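Local coordinates for fatty acid-binding protein homolog 8 (Caenorhabditis elegans, PDB 6C1Z) that chaperones unsaturated fatty acids such as oleic acid from the lysosome to the nucleus, where it activates transcription of genes promoting longevity, at residues V15-F20 / C131-V136. Residues are numbered along the deposited sequence; the frame is centred on the assembly and turned at random.
Sequences VHSENF and CRREFV. With SO4 (sulfate ion), chain C.
First and last strands of the fatty acid-binding protein beta barrel pair antiparallel here, Val15-Glu18 against Cys131-Val136, just before the chain enters helix 20-27. A classic beta bulge interrupts the pairing. Val15 and His16 both face Glu134, and Glu134 O accepts from Val15 N at 2.8 Å and from His16 N at 3.2 Å. His16-Glu134, at the bulge, and Glu18-Arg132 are hydrogen-bonded pairs, and Ser17-Arg133 between them is a non-hydrogen-bonded pair. At the bulged end Val15 and Val136 cross at about a right angle, methyl against methyl. On the face of Glu18 and Arg132, the two side chains run side by side in the same direction. Glu18 OE1 meets the aliphatic CD of Arg132 at 3.3 Å; the charged groups stay beyond salt-bridge distance.

The other face carries Arg133, which is buried. Its chain bends at chi2 (141°) and chi3 (100°), which brings the guanidinium edge to Ser17 and its face to Phe20. The guanidinium lies over one face of the Phe20 ring in a cation-pi stack, Arg133 CZ 3.9 Å from the centroid of the Phe20 ring and the planes 28° apart. Arg133 NH1 also donates to Ser17 OG, which sits at the guanidinium edge, near its plane. Arg133 NE has a weak bond to Tyr124 OH. A leucine in place of Arg133 would probably leave Ser17 OG without this donor and the Phe20 ring without its cationic cover. Cys131 SG packs against Phe20 CB at 3.7 Å. A sulfate, probably from the crystallisation liquor, sits at the start of the helix and also bonds Glu21 N. Its O2 accepts from Phe20 N at 2.9 Å and from Ser17 OG at 2.7 Å.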
# COMPACT_ATOMS: atom_id res chain seq x y z
N VAL A 15 -6.24 12.36 -1.38
CA VAL A 15 -6.26 13.78 -1.71
C VAL A 15 -4.98 14.27 -2.38
O VAL A 15 -5.00 15.36 -2.97
CB VAL A 15 -6.59 14.64 -0.48
CG1 VAL A 15 -7.98 14.33 0.02
CG2 VAL A 15 -5.58 14.43 0.63
N HIS A 16 -3.87 13.56 -2.32
CA HIS A 16 -2.66 14.00 -3.01
C HIS A 16 -1.81 12.79 -3.37
O HIS A 16 -1.76 11.83 -2.61
CB HIS A 16 -1.83 14.96 -2.16
CG HIS A 16 -0.50 15.30 -2.77
ND1 HIS A 16 -0.35 16.23 -3.77
CD2 HIS A 16 0.74 14.81 -2.53
CE1 HIS A 16 0.92 16.31 -4.11
NE2 HIS A 16 1.60 15.46 -3.37
N SER A 17 -1.11 12.88 -4.50
CA SER A 17 -0.23 11.83 -4.95
C SER A 17 0.96 12.43 -5.69
O SER A 17 0.81 13.42 -6.42
CB SER A 17 -0.96 10.83 -5.86
OG SER A 17 -0.11 9.76 -6.24
N GLU A 18 2.12 11.81 -5.50
CA GLU A 18 3.37 12.22 -6.12
C GLU A 18 4.11 10.96 -6.55
O GLU A 18 4.28 10.05 -5.75
CB GLU A 18 4.23 12.99 -5.09
CG GLU A 18 5.09 14.10 -5.62
CD GLU A 18 5.96 14.72 -4.54
OE1 GLU A 18 6.29 14.02 -3.56
OE2 GLU A 18 6.31 15.92 -4.66
N ASN A 19 4.52 10.91 -7.82
CA ASN A 19 5.37 9.83 -8.34
C ASN A 19 4.69 8.46 -8.36
O ASN A 19 5.37 7.43 -8.45
CB ASN A 19 6.71 9.75 -7.60
CG ASN A 19 7.69 10.79 -8.05
OD1 ASN A 19 7.42 11.56 -8.97
ND2 ASN A 19 8.84 10.83 -7.40
N PHE A 20 3.36 8.38 -8.31
CA PHE A 20 2.73 7.06 -8.34
C PHE A 20 2.91 6.37 -9.69
O PHE A 20 3.28 5.19 -9.74
CB PHE A 20 1.25 7.14 -7.95
CG PHE A 20 0.56 5.80 -7.86
CD1 PHE A 20 1.12 4.74 -7.16
CD2 PHE A 20 -0.66 5.61 -8.45
CE1 PHE A 20 0.47 3.53 -7.05
CE2 PHE A 20 -1.32 4.39 -8.36
CZ PHE A 20 -0.74 3.35 -7.66
N CYS A 131 7.15 6.99 -4.14
CA CYS A 131 5.84 7.59 -4.35
C CYS A 131 5.30 8.02 -2.99
O CYS A 131 5.45 7.29 -2.02
CB CYS A 131 4.88 6.58 -5.01
SG CYS A 131 3.11 6.95 -4.81
N ARG A 132 4.65 9.18 -2.94
CA ARG A 132 4.05 9.69 -1.71
C ARG A 132 2.56 9.90 -1.95
O ARG A 132 2.17 10.48 -2.96
CB ARG A 132 4.70 11.01 -1.27
CG ARG A 132 6.20 10.96 -1.09
CD ARG A 132 6.81 12.33 -0.79
NE ARG A 132 8.23 12.18 -0.47
CZ ARG A 132 8.67 11.68 0.67
NH1 ARG A 132 7.80 11.32 1.61
NH2 ARG A 132 9.97 11.56 0.89
N ARG A 133 1.74 9.42 -1.03
CA ARG A 133 0.30 9.60 -1.12
C ARG A 133 -0.23 10.06 0.22
O ARG A 133 0.32 9.73 1.27
CB ARG A 133 -0.40 8.33 -1.58
CG ARG A 133 -0.51 8.36 -3.10
CD ARG A 133 -0.29 7.05 -3.74
NE ARG A 133 -1.54 6.38 -4.09
CZ ARG A 133 -2.24 6.63 -5.19
NH1 ARG A 133 -1.88 7.59 -6.02
NH2 ARG A 133 -3.34 5.95 -5.44
N GLU A 134 -1.27 10.89 0.16
CA GLU A 134 -1.91 11.43 1.34
C GLU A 134 -3.42 11.22 1.22
O GLU A 134 -4.01 11.49 0.16
CB GLU A 134 -1.58 12.91 1.46
CG GLU A 134 -2.19 13.60 2.64
CD GLU A 134 -1.85 15.08 2.65
OE1 GLU A 134 -2.10 15.75 1.62
OE2 GLU A 134 -1.32 15.56 3.66
N PHE A 135 -4.04 10.80 2.32
CA PHE A 135 -5.47 10.51 2.41
C PHE A 135 -6.08 11.26 3.58
O PHE A 135 -5.42 11.54 4.59
CB PHE A 135 -5.72 9.02 2.72
CG PHE A 135 -5.21 8.04 1.67
CD1 PHE A 135 -3.86 7.75 1.55
CD2 PHE A 135 -6.11 7.38 0.84
CE1 PHE A 135 -3.43 6.86 0.62
CE2 PHE A 135 -5.68 6.49 -0.11
CZ PHE A 135 -4.35 6.22 -0.23
N VAL A 136 -7.38 11.58 3.45
CA VAL A 136 -8.16 12.17 4.53
C VAL A 136 -9.25 11.19 4.95
O VAL A 136 -9.73 10.36 4.16
CB VAL A 136 -8.78 13.52 4.15
CG1 VAL A 136 -7.71 14.48 3.73
CG2 VAL A 136 -9.85 13.35 3.07
S SO4 C . 0.95 10.72 -9.74
O1 SO4 C . -0.50 10.61 -9.78
O2 SO4 C . 1.37 10.47 -8.36
O3 SO4 C . 1.56 9.79 -10.67
O4 SO4 C . 1.28 12.10 -10.11